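Local structure of ribosomal RNA small subunit methyltransferase E (Legionella pneumophila, 5O95) at residues 7-12 / 25-30; 18-23 / 57-62; 42-45 / 51-54; 87-90 / 94-97; 191-196 / 213-218. The protein probably methylates N3 of a specific uridine of 16S ribosomal RNA in the assembled small subunit, using S-adenosyl-L-methionine as the methyl donor. All blocks are in the same frame, centred on the assembly; numbering follows the deposited sequence.

Contact 1. Residues 7-12 / 25-30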
# COMPACT_ATOMS: atom_id res chain seq x y z
N ILE B 7 -6.70 -23.14 -2.86
CA ILE B 7 -5.51 -22.88 -2.06
C ILE B 7 -4.25 -23.18 -2.86
O ILE B 7 -4.12 -24.25 -3.47
CB ILE B 7 -5.59 -23.73 -0.78
CG1 ILE B 7 -6.74 -23.24 0.12
CG2 ILE B 7 -4.27 -23.73 -0.04
CD1 ILE B 7 -6.54 -21.84 0.64
N ARG B 8 -3.30 -22.24 -2.85
CA ARG B 8 -2.02 -22.38 -3.52
C ARG B 8 -0.91 -22.58 -2.50
O ARG B 8 -0.88 -21.91 -1.46
CB ARG B 8 -1.68 -21.12 -4.33
CG ARG B 8 -2.51 -20.99 -5.59
CD ARG B 8 -2.48 -19.54 -6.09
NE ARG B 8 -1.12 -19.03 -6.20
CZ ARG B 8 -0.26 -19.34 -7.17
NH1 ARG B 8 -0.61 -20.19 -8.16
NH2 ARG B 8 0.95 -18.84 -7.15
N ILE B 9 0.02 -23.49 -2.80
CA ILE B 9 1.10 -23.87 -1.89
C ILE B 9 2.38 -23.99 -2.71
O ILE B 9 2.42 -24.73 -3.70
CB ILE B 9 0.81 -25.22 -1.19
CG1 ILE B 9 -0.49 -25.18 -0.37
CG2 ILE B 9 1.99 -25.66 -0.33
CD1 ILE B 9 -0.40 -24.22 0.85
N TYR B 10 3.43 -23.30 -2.29
CA TYR B 10 4.71 -23.40 -2.97
C TYR B 10 5.41 -24.68 -2.54
O TYR B 10 5.62 -24.92 -1.34
CB TYR B 10 5.59 -22.22 -2.53
CG TYR B 10 7.03 -22.32 -2.94
CD1 TYR B 10 7.41 -22.26 -4.28
CD2 TYR B 10 8.02 -22.49 -1.98
CE1 TYR B 10 8.75 -22.34 -4.65
CE2 TYR B 10 9.37 -22.57 -2.34
CZ TYR B 10 9.73 -22.51 -3.66
OH TYR B 10 11.06 -22.58 -4.00
N GLN B 11 5.79 -25.51 -3.52
CA GLN B 11 6.67 -26.65 -3.26
C GLN B 11 7.70 -26.70 -4.38
O GLN B 11 7.31 -26.80 -5.56
CB GLN B 11 5.88 -27.97 -3.30
CG GLN B 11 4.95 -28.23 -2.11
CD GLN B 11 5.72 -28.53 -0.85
OE1 GLN B 11 6.02 -29.70 -0.55
NE2 GLN B 11 6.08 -27.48 -0.11
N PRO B 12 8.99 -26.63 -4.07
CA PRO B 12 10.00 -26.71 -5.13
C PRO B 12 10.03 -28.11 -5.72
O PRO B 12 9.63 -29.09 -5.08
CB PRO B 12 11.30 -26.39 -4.39
CG PRO B 12 11.04 -26.82 -2.98
CD PRO B 12 9.59 -26.45 -2.73
N PRO B 25 7.66 -30.66 5.40
CA PRO B 25 7.09 -30.49 6.74
C PRO B 25 6.48 -29.12 6.97
O PRO B 25 5.41 -29.02 7.59
CB PRO B 25 8.29 -30.77 7.66
CG PRO B 25 9.11 -31.76 6.86
CD PRO B 25 8.98 -31.31 5.42
N GLU B 26 7.12 -28.06 6.49
CA GLU B 26 6.55 -26.72 6.64
C GLU B 26 5.21 -26.61 5.93
O GLU B 26 4.27 -26.03 6.47
CB GLU B 26 7.52 -25.66 6.13
CG GLU B 26 8.71 -25.45 7.05
CD GLU B 26 8.29 -24.94 8.41
OE1 GLU B 26 7.86 -23.78 8.49
OE2 GLU B 26 8.37 -25.72 9.39
N ALA B 27 5.12 -27.15 4.72
CA ALA B 27 3.87 -27.06 3.96
C ALA B 27 2.82 -28.00 4.54
O ALA B 27 1.62 -27.69 4.50
CB ALA B 27 4.12 -27.36 2.48
N GLY B 28 3.25 -29.14 5.09
CA GLY B 28 2.31 -30.04 5.73
C GLY B 28 1.70 -29.42 6.98
O GLY B 28 0.52 -29.63 7.27
N GLN B 29 2.51 -28.68 7.73
CA GLN B 29 2.00 -27.91 8.86
C GLN B 29 1.00 -26.86 8.39
O GLN B 29 -0.09 -26.72 8.96
CB GLN B 29 3.17 -27.25 9.60
CG GLN B 29 2.78 -26.12 10.55
CD GLN B 29 2.06 -26.62 11.79
OE1 GLN B 29 2.08 -27.81 12.09
NE2 GLN B 29 1.43 -25.70 12.52
N HIS B 30 1.37 -26.10 7.36
CA HIS B 30 0.49 -25.07 6.81
C HIS B 30 -0.83 -25.67 6.34
O HIS B 30 -1.91 -25.15 6.63
CB HIS B 30 1.20 -24.35 5.67
CG HIS B 30 0.41 -23.22 5.08
ND1 HIS B 30 -0.54 -22.53 5.79
CD2 HIS B 30 0.46 -22.65 3.85
CE1 HIS B 30 -1.06 -21.59 5.02
NE2 HIS B 30 -0.47 -21.64 3.84

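Contact 2. Residues 18-23 / 57-62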
# COMPACT_ATOMS: atom_id res chain seq x y z
N GLY B 18 0.07 -37.99 -11.80
CA GLY B 18 -0.01 -39.29 -11.16
C GLY B 18 0.95 -39.50 -10.02
O GLY B 18 0.84 -40.52 -9.33
N GLN B 19 1.89 -38.58 -9.79
CA GLN B 19 2.85 -38.79 -8.71
C GLN B 19 2.24 -38.45 -7.37
O GLN B 19 1.36 -37.59 -7.26
CB GLN B 19 4.11 -37.95 -8.94
CG GLN B 19 5.00 -38.53 -10.05
CD GLN B 19 6.22 -37.70 -10.35
OE1 GLN B 19 6.41 -36.61 -9.81
NE2 GLN B 19 7.07 -38.21 -11.24
N LEU B 20 2.72 -39.14 -6.34
CA LEU B 20 2.36 -38.85 -4.96
C LEU B 20 3.47 -37.99 -4.35
O LEU B 20 4.65 -38.32 -4.46
CB LEU B 20 2.20 -40.14 -4.15
CG LEU B 20 1.65 -39.95 -2.73
CD1 LEU B 20 0.22 -39.46 -2.76
CD2 LEU B 20 1.76 -41.26 -1.96
N LEU B 21 3.08 -36.89 -3.72
CA LEU B 21 4.03 -35.98 -3.11
C LEU B 21 3.70 -35.82 -1.64
O LEU B 21 2.59 -35.39 -1.30
CB LEU B 21 3.97 -34.62 -3.82
CG LEU B 21 4.81 -33.51 -3.18
CD1 LEU B 21 6.28 -33.88 -3.21
CD2 LEU B 21 4.54 -32.20 -3.89
N GLU B 22 4.64 -36.17 -0.77
CA GLU B 22 4.54 -35.79 0.63
C GLU B 22 4.99 -34.35 0.76
O GLU B 22 6.14 -34.02 0.43
CB GLU B 22 5.41 -36.69 1.51
CG GLU B 22 5.28 -36.32 2.98
CD GLU B 22 6.12 -37.21 3.87
OE1 GLU B 22 6.74 -38.15 3.34
OE2 GLU B 22 6.15 -36.98 5.09
N LEU B 23 4.09 -33.48 1.20
CA LEU B 23 4.47 -32.08 1.29
C LEU B 23 5.64 -31.92 2.24
O LEU B 23 5.82 -32.72 3.16
CB LEU B 23 3.29 -31.26 1.79
CG LEU B 23 2.09 -31.26 0.86
CD1 LEU B 23 1.02 -30.34 1.48
CD2 LEU B 23 2.47 -30.76 -0.52
N ILE B 57 -5.64 -33.86 -1.84
CA ILE B 57 -5.09 -34.44 -0.62
C ILE B 57 -5.52 -35.89 -0.55
O ILE B 57 -6.72 -36.19 -0.49
CB ILE B 57 -5.53 -33.65 0.61
CG1 ILE B 57 -4.98 -32.22 0.51
CG2 ILE B 57 -5.04 -34.36 1.87
CD1 ILE B 57 -5.18 -31.38 1.77
N GLU B 58 -4.55 -36.80 -0.60
CA GLU B 58 -4.85 -38.22 -0.57
C GLU B 58 -4.87 -38.77 0.85
O GLU B 58 -5.64 -39.70 1.13
CB GLU B 58 -3.83 -38.99 -1.42
CG GLU B 58 -4.27 -40.41 -1.74
CD GLU B 58 -3.45 -41.03 -2.84
OE1 GLU B 58 -2.54 -41.83 -2.53
OE2 GLU B 58 -3.71 -40.72 -4.03
N ARG B 59 -4.07 -38.21 1.74
CA ARG B 59 -3.96 -38.73 3.09
C ARG B 59 -3.36 -37.66 3.99
O ARG B 59 -2.41 -36.98 3.59
CB ARG B 59 -3.09 -40.00 3.10
CG ARG B 59 -2.62 -40.46 4.47
CD ARG B 59 -2.09 -41.88 4.38
NE ARG B 59 -1.44 -42.14 3.10
CZ ARG B 59 -0.13 -42.36 2.94
NH1 ARG B 59 0.67 -42.36 4.00
NH2 ARG B 59 0.37 -42.58 1.73
N VAL B 60 -3.94 -37.50 5.17
CA VAL B 60 -3.41 -36.60 6.20
C VAL B 60 -3.12 -37.46 7.42
O VAL B 60 -4.04 -37.92 8.10
CB VAL B 60 -4.39 -35.47 6.55
CG1 VAL B 60 -3.81 -34.61 7.66
CG2 VAL B 60 -4.70 -34.63 5.34
N LYS B 61 -1.84 -37.69 7.69
CA LYS B 61 -1.39 -38.47 8.85
C LYS B 61 -0.67 -37.50 9.79
O LYS B 61 0.50 -37.18 9.59
CB LYS B 61 -0.47 -39.61 8.42
CG LYS B 61 0.08 -40.42 9.59
CD LYS B 61 0.89 -41.61 9.11
CE LYS B 61 1.48 -42.37 10.30
NZ LYS B 61 2.30 -43.54 9.88
N LYS B 62 -1.38 -37.05 10.83
CA LYS B 62 -0.89 -36.04 11.77
C LYS B 62 -0.53 -34.78 10.97
O LYS B 62 -1.44 -34.18 10.38
CB LYS B 62 0.19 -36.60 12.70
CG LYS B 62 -0.36 -37.37 13.89
CD LYS B 62 -1.41 -36.54 14.63
CE LYS B 62 -0.81 -35.32 15.31
NZ LYS B 62 -0.12 -35.68 16.58

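Contact 3. Residues 42-45 / 51-54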
# COMPACT_ATOMS: atom_id res chain seq x y z
N GLN B 42 -8.81 -29.99 -2.77
CA GLN B 42 -7.93 -29.63 -3.87
C GLN B 42 -6.89 -28.61 -3.44
O GLN B 42 -7.14 -27.76 -2.57
CB GLN B 42 -8.75 -29.04 -5.02
CG GLN B 42 -9.82 -29.98 -5.54
CD GLN B 42 -9.21 -31.17 -6.24
OE1 GLN B 42 -8.26 -31.03 -7.01
NE2 GLN B 42 -9.74 -32.36 -5.96
N LEU B 43 -5.73 -28.67 -4.09
CA LEU B 43 -4.65 -27.72 -3.91
C LEU B 43 -4.00 -27.46 -5.26
O LEU B 43 -3.97 -28.34 -6.12
CB LEU B 43 -3.51 -28.29 -3.02
CG LEU B 43 -3.73 -28.56 -1.54
CD1 LEU B 43 -2.54 -29.28 -0.94
CD2 LEU B 43 -3.95 -27.24 -0.84
N THR B 44 -3.47 -26.27 -5.42
CA THR B 44 -2.63 -25.94 -6.57
C THR B 44 -1.24 -25.73 -6.02
O THR B 44 -0.99 -24.76 -5.30
CB THR B 44 -3.12 -24.67 -7.26
OG1 THR B 44 -4.46 -24.85 -7.75
CG2 THR B 44 -2.20 -24.33 -8.44
N LEU B 45 -0.33 -26.66 -6.30
CA LEU B 45 1.06 -26.43 -5.95
C LEU B 45 1.72 -25.65 -7.07
O LEU B 45 1.32 -25.72 -8.22
CB LEU B 45 1.80 -27.75 -5.77
CG LEU B 45 1.02 -28.76 -4.95
CD1 LEU B 45 1.77 -30.11 -4.92
CD2 LEU B 45 0.75 -28.25 -3.53
N LYS B 51 5.26 -23.33 -13.10
CA LYS B 51 4.40 -24.49 -13.29
C LYS B 51 3.43 -24.60 -12.13
O LYS B 51 3.83 -24.42 -10.97
CB LYS B 51 5.22 -25.78 -13.41
CG LYS B 51 6.05 -25.84 -14.67
CD LYS B 51 6.88 -27.11 -14.73
CE LYS B 51 7.84 -27.08 -15.90
NZ LYS B 51 8.71 -28.29 -15.91
N GLU B 52 2.18 -24.91 -12.44
CA GLU B 52 1.14 -25.16 -11.45
C GLU B 52 0.76 -26.63 -11.52
O GLU B 52 0.55 -27.17 -12.61
CB GLU B 52 -0.10 -24.30 -11.72
CG GLU B 52 0.08 -22.84 -11.26
CD GLU B 52 -1.16 -22.01 -11.48
OE1 GLU B 52 -2.24 -22.54 -11.82
OE2 GLU B 52 -1.07 -20.78 -11.28
N PHE B 53 0.67 -27.27 -10.35
CA PHE B 53 0.36 -28.70 -10.24
C PHE B 53 -1.00 -28.82 -9.57
O PHE B 53 -1.16 -28.45 -8.40
CB PHE B 53 1.46 -29.39 -9.44
CG PHE B 53 2.82 -29.23 -10.05
CD1 PHE B 53 3.60 -28.10 -9.75
CD2 PHE B 53 3.34 -30.21 -10.90
CE1 PHE B 53 4.84 -27.93 -10.33
CE2 PHE B 53 4.58 -30.04 -11.50
CZ PHE B 53 5.34 -28.90 -11.19
N THR B 54 -1.98 -29.32 -10.30
CA THR B 54 -3.29 -29.53 -9.71
C THR B 54 -3.24 -30.80 -8.91
O THR B 54 -2.84 -31.85 -9.43
CB THR B 54 -4.36 -29.61 -10.80
OG1 THR B 54 -4.37 -28.40 -11.54
CG2 THR B 54 -5.74 -29.83 -10.18
O HOH W 1 -4.88 -25.91 -10.31

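Contact 4. Residues 87-90 / 94-97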
# COMPACT_ATOMS: atom_id res chain seq x y z
N GLN B 87 15.26 -1.33 -0.62
CA GLN B 87 14.40 -0.70 0.39
C GLN B 87 15.23 -0.52 1.65
O GLN B 87 15.72 -1.50 2.21
CB GLN B 87 13.20 -1.60 0.69
CG GLN B 87 12.23 -1.02 1.72
CD GLN B 87 11.42 0.15 1.18
OE1 GLN B 87 11.29 0.31 -0.02
NE2 GLN B 87 10.88 0.99 2.08
N ALA B 88 15.37 0.73 2.10
CA ALA B 88 16.15 0.98 3.30
C ALA B 88 15.49 0.31 4.50
O ALA B 88 14.26 0.28 4.62
CB ALA B 88 16.26 2.48 3.53
N ILE B 89 16.32 -0.26 5.38
CA ILE B 89 15.79 -0.91 6.57
C ILE B 89 15.17 0.13 7.50
O ILE B 89 15.50 1.32 7.45
CB ILE B 89 16.84 -1.79 7.27
CG1 ILE B 89 18.05 -0.96 7.71
CG2 ILE B 89 17.27 -2.92 6.33
CD1 ILE B 89 19.06 -1.76 8.56
N SER B 90 14.22 -0.32 8.31
CA SER B 90 13.38 0.61 9.05
C SER B 90 12.99 -0.02 10.37
O SER B 90 13.09 -1.23 10.56
CB SER B 90 12.14 1.02 8.25
OG SER B 90 11.40 -0.13 7.90
N ARG B 94 7.71 -2.38 9.23
CA ARG B 94 7.45 -1.81 7.92
C ARG B 94 8.04 -2.68 6.81
O ARG B 94 7.44 -2.84 5.74
CB ARG B 94 8.02 -0.39 7.87
CG ARG B 94 7.32 0.58 8.80
CD ARG B 94 8.20 1.76 9.15
NE ARG B 94 7.49 2.78 9.92
CZ ARG B 94 7.26 2.71 11.23
NH1 ARG B 94 6.61 3.68 11.84
NH2 ARG B 94 7.69 1.66 11.92
N MET B 95 9.20 -3.30 7.06
CA MET B 95 9.81 -4.11 6.01
C MET B 95 8.96 -5.32 5.70
O MET B 95 8.86 -5.73 4.54
CB MET B 95 11.21 -4.56 6.41
CG MET B 95 11.98 -5.23 5.29
SD MET B 95 12.32 -4.13 3.89
CE MET B 95 14.03 -3.70 4.27
N GLU B 96 8.32 -5.89 6.72
CA GLU B 96 7.49 -7.07 6.48
C GLU B 96 6.34 -6.72 5.54
O GLU B 96 5.98 -7.50 4.66
CB GLU B 96 6.97 -7.61 7.81
CG GLU B 96 8.03 -8.37 8.66
CD GLU B 96 9.17 -7.53 9.25
OE1 GLU B 96 9.07 -6.28 9.33
OE2 GLU B 96 10.17 -8.14 9.68
N MET B 97 5.78 -5.53 5.69
CA MET B 97 4.73 -5.07 4.78
C MET B 97 5.28 -4.89 3.37
O MET B 97 4.64 -5.32 2.39
CB MET B 97 4.16 -3.76 5.34
CG MET B 97 2.76 -3.47 4.91
SD MET B 97 2.70 -1.82 4.22
CE MET B 97 3.69 -2.09 2.77
O HOH W 2 10.87 -2.81 9.39

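Contact 5. Residues 191-196 / 213-218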
# COMPACT_ATOMS: atom_id res chain seq x y z
N ASP B 191 14.41 -3.59 -17.40
CA ASP B 191 14.56 -3.59 -15.96
C ASP B 191 14.75 -2.18 -15.42
O ASP B 191 15.07 -1.24 -16.15
CB ASP B 191 15.69 -4.52 -15.50
CG ASP B 191 17.02 -4.23 -16.19
OD1 ASP B 191 17.13 -3.24 -16.93
OD2 ASP B 191 17.97 -5.01 -15.97
N VAL B 192 14.56 -2.07 -14.11
CA VAL B 192 14.71 -0.79 -13.41
C VAL B 192 15.18 -1.09 -12.00
O VAL B 192 14.69 -2.03 -11.36
CB VAL B 192 13.40 0.02 -13.46
CG1 VAL B 192 12.24 -0.78 -12.92
CG2 VAL B 192 13.54 1.34 -12.69
N ALA B 193 16.15 -0.30 -11.53
CA ALA B 193 16.57 -0.32 -10.13
C ALA B 193 15.96 0.90 -9.47
O ALA B 193 15.99 1.99 -10.03
CB ALA B 193 18.09 -0.29 -10.01
N LEU B 194 15.35 0.69 -8.31
CA LEU B 194 14.69 1.76 -7.57
C LEU B 194 15.19 1.75 -6.14
O LEU B 194 15.02 0.75 -5.43
CB LEU B 194 13.18 1.55 -7.57
CG LEU B 194 12.34 2.48 -6.69
CD1 LEU B 194 12.40 3.89 -7.24
CD2 LEU B 194 10.91 1.94 -6.63
N ILE B 195 15.77 2.87 -5.71
CA ILE B 195 16.23 3.05 -4.33
C ILE B 195 15.17 3.84 -3.57
O ILE B 195 14.83 4.97 -3.96
CB ILE B 195 17.57 3.80 -4.30
CG1 ILE B 195 18.66 2.97 -4.97
CG2 ILE B 195 17.96 4.08 -2.84
CD1 ILE B 195 19.99 3.66 -5.04
N ILE B 196 14.66 3.26 -2.49
CA ILE B 196 13.82 3.96 -1.53
C ILE B 196 14.62 4.08 -0.26
O ILE B 196 15.00 3.07 0.34
CB ILE B 196 12.52 3.20 -1.27
CG1 ILE B 196 11.87 2.88 -2.61
CG2 ILE B 196 11.62 3.97 -0.30
CD1 ILE B 196 10.44 3.05 -2.63
N HIS B 213 26.64 7.35 -9.97
CA HIS B 213 26.39 6.05 -10.59
C HIS B 213 25.14 6.05 -11.47
O HIS B 213 24.66 4.98 -11.83
CB HIS B 213 26.31 4.95 -9.54
CG HIS B 213 27.62 4.64 -8.91
ND1 HIS B 213 28.23 5.49 -8.01
CD2 HIS B 213 28.45 3.57 -9.04
CE1 HIS B 213 29.38 4.96 -7.62
NE2 HIS B 213 29.54 3.80 -8.23
N GLY B 214 24.62 7.23 -11.81
CA GLY B 214 23.52 7.31 -12.76
C GLY B 214 22.13 7.11 -12.22
O GLY B 214 21.19 6.94 -13.01
N PHE B 215 21.95 7.12 -10.90
CA PHE B 215 20.61 7.06 -10.31
C PHE B 215 19.93 8.42 -10.43
O PHE B 215 20.48 9.44 -9.99
CB PHE B 215 20.67 6.57 -8.87
CG PHE B 215 20.82 5.07 -8.77
CD1 PHE B 215 22.06 4.47 -8.96
CD2 PHE B 215 19.72 4.27 -8.51
CE1 PHE B 215 22.20 3.08 -8.89
CE2 PHE B 215 19.85 2.88 -8.44
CZ PHE B 215 21.08 2.30 -8.62
N LEU B 216 18.77 8.43 -11.07
CA LEU B 216 18.06 9.66 -11.39
C LEU B 216 16.90 9.88 -10.42
O LEU B 216 16.17 8.94 -10.10
CB LEU B 216 17.50 9.57 -12.81
CG LEU B 216 18.54 9.31 -13.90
CD1 LEU B 216 17.89 9.22 -15.27
CD2 LEU B 216 19.63 10.36 -13.89
N PRO B 217 16.70 11.12 -9.95
CA PRO B 217 15.74 11.35 -8.85
C PRO B 217 14.30 11.34 -9.32
O PRO B 217 13.95 12.00 -10.30
CB PRO B 217 16.14 12.74 -8.33
CG PRO B 217 16.82 13.41 -9.49
CD PRO B 217 17.51 12.30 -10.25
N LEU B 218 13.46 10.61 -8.60
CA LEU B 218 12.05 10.46 -8.92
C LEU B 218 11.20 11.07 -7.81
O LEU B 218 11.52 10.92 -6.63
CB LEU B 218 11.71 8.97 -9.02
CG LEU B 218 10.26 8.60 -9.32
CD1 LEU B 218 9.88 9.09 -10.70
CD2 LEU B 218 10.10 7.08 -9.22

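Contact 1. Residues 7-12 / 25-30
I9, in the short strand 8-10, turns its side chain at the first turns of helix 25-34 and meets it with two different branches. CG2 lies anti to the backbone N, with CG1 beside that nitrogen (chi1 -59°), and this spreads the branches toward separate helix residues. I9 CG2 packs on A27 CB at 3.9 Å. The longer arm ends in I9 CD1, 3.5 Å from H30 CD2 and 3.9 Å from H30 NE2, so the methyl meets the imidazole obliquely, nearest these two atoms.

Two residues on, Q11 supplies the other half of the contact. Its CB does not aim at the helix, but the chain bends at chi2 (-71°) and brings the amide over A27, where Q11 NE2 comes within 3.3 Å of A27 CB. The amide is held from both ends. Q11 NE2 donates to the carbonyl O of Y10 at 2.9 Å, nearly straight at 164° and close to the amide plane of the glutamine, while OE1 accepts from the backbone N of S24, just ahead of the helix.

The A27 methyl thus sits between an isoleucine branch and the face of the Q11 amide, at its nitrogen end. No hydrogen bond joins the two segments directly; strand and helix meet by van der Waals contact, in which an amide and an imidazole take part beside the aliphatic groups. Both ends of the Q11 amide are bonded to backbone atoms, which should fix its rotation and let it act toward A27 as a flat packing surface.

Contact 2. Residues 18-23 / 57-62
L20 of strand 20-22 meets the charged ends of two side chains, E58 and R59. Its CG stands anti to the backbone N (chi1 -173°), and the two methyls divide the work. L20 CD1 approaches the carboxylate of E58, 3.6 Å from E58 OE1 and 4.0 Å from E58 CD. The second encounter is looser and less certain, because R59 occupies two conformers: in the one described, L20 CD2 lies 4.2 Å from R59 NH2, obliquely to the guanidinium. Both polar side chains run across the leucine at roughly a right angle.

Ionic and cation-pi partners come from strand 64-74, which lies between the two strands in the sheet. E58 OE2 forms a salt bridge with R68, whose side chain also touches L20, and R59 makes a cation-pi interaction with F66. These partners hold the charged ends where the leucine methyls meet them, in a contact at the protein surface that no hydrogen bond crosses.

The 8.5 Å between L20 CA and E58 CA fits strands separated by a third. E58 and R59 both face F66, forming a classic beta bulge in strand 51-61 of the mixed sheet of the PUA-like domain.

Contact 3. Residues 42-45 / 51-54
L45 and F53 form the tight part of this contact, an antiparallel hydrogen-bonded pair whose two backbone bonds close the hairpin. F53 N donates to L45 O at 2.7 Å along a nearly straight path (169°), whereas the return bond from L45 N to F53 O, 2.9 Å long, is more bent at 149°. Each carbonyl oxygen also receives a CA-H contact: L45 O lies 3.3 Å from E52 CA, and F53 O 3.4 Å from T44 CA. On the buried face the side chains meet at their roots, L45 CB against F53 CB at 4.0 Å. The phenyl ring extends past its neighbour, with L45 O at the ring edge near its plane.

The other face is looser and wetter. T44 and T54 form a non-hydrogen-bonded pair, and a water bridges their hydroxyls, 2.8 Å from T44 OG1 and 2.8 Å from T54 OG1. With OG1 beside the backbone N, T44 sends CG2 the other way (chi1 -61°), along the flank of the E52 side chain and 3.8 Å from E52 OE1. The other oxygen of that carboxylate, OE2, is engaged by N148 and by a salt bridge to R77.

The two strands run antiparallel and are inner neighbours in the mixed sheet. Strand 8-10 borders 42-46 on its outer side, with I9 touching L43 and L45. Strand 64-74 borders 51-61 on the other side; its V67 and I69 pack on L45, and its V72 on F53.

Contact 4. Residues 87-90 / 94-97
M95 carries the largest buried area of this contact and folds its side chain back from helix 94-104 against the end of strand 82-88. Bends at chi2 (64°) and chi3 (100°) turn the thioether toward the strand. M95 SD lies 3.8 Å from Q87 CG, the two side chains sliding past one another in opposite directions. The terminal methyl goes further in: M95 CE is 3.5 Å from the carbonyl O of Q87 and 3.9 Å from I89 CG2, so it touches both a backbone oxygen and a branched aliphatic chain.

S90 is the second main contributor. Its hydroxyl sits between the backbone N and the carbonyl carbon (chi1 57°), where S90 OG comes 3.4 Å from R94 CB at the start of the helix. R94 extends from CG to NE past the serine, and its NH2 is bound by the backbone O of K91.

A water sits between S90 and M95, linking the loop to the helix. It probably donates to S90 O at 3.0 Å, lies 3.1 Å from S90 OG and accepts from M95 N at 2.9 Å.

Strand and helix belong to the beta-alpha-beta unit that continues into strand 109-114, whose P112 also packs on M95. Close by, A88 adjoins G197 and Q87 adjoins T227, both residues that bind S-adenosyl-L-methionine. The chemistry divides along the segments: the M95 thioether packs on aliphatic groups and a backbone carbonyl at the strand end and the loop after it, while at the helix start, where no direct hydrogen bond crosses, a water supplies the M95 amide with an acceptor and ties it to S90.

Contact 5. Residues 191-196 / 213-218
In the parallel sheet of the SPOUT methyltransferase domain, strand 191-196 is separated from the edge strand 216-218 by strand 170-174, and the contact spans that intervening strand through side chains alone. The chain enters the edge strand from helix 204-212, which ends in a Schellman motif with G214, at positive phi, as its C-prime residue. F215 follows directly and carries most of the contact.

On the opposite sheet face from F215, L218 meets L194 more loosely: L218 CD2 is 4.4 Å from L194 CD1. L218 also lies beside L174 and L220, residues that bind S-adenosyl-L-methionine, which places this end of the contact next to the cofactor site.

The F215 side is denser. A193 CB approaches the ring obliquely, 4.0 Å from F215 CE2. F162 of helix 159-165 touches both I195 and F215, and so adds a helix residue to the same cluster.

I195 and the phenylalanine cross at about a right angle. CG1 of I195 stands beside the backbone N (chi1 -64°) and the chain then runs on extended, carrying its last methyl over the aromatic ring. This is a CH-pi contact, with I195 CD1 3.8 Å from the F215 ring centroid and 26° off the ring normal. The methyl is displaced toward the rim, 3.5 Å from both F215 CD2 and F215 CE2.

Contacts 1, 2 and 3 share the mixed sheet of the PUA-like domain, whereas contacts 4 and 5 share the parallel sheet of the methyltransferase domain. Contact 2 is the surface member, with charged groups against a leucine; contacts 1, 4 and 5 are buried, and contact 3 is partly so. Strand 51-61 serves both contacts 2 and 3, and I7 and I9 of contact 1 probably hydrogen-bond to T44 of contact 3. Contacts 4 and 5 meet through a probable hydrogen bond from A88 N to I196 O on neighbouring strands. Direct hydrogen bonds cross only contact 3; a water lies within each of contacts 3 and 4, bridging the two segments, while contact 5 is wholly apolar.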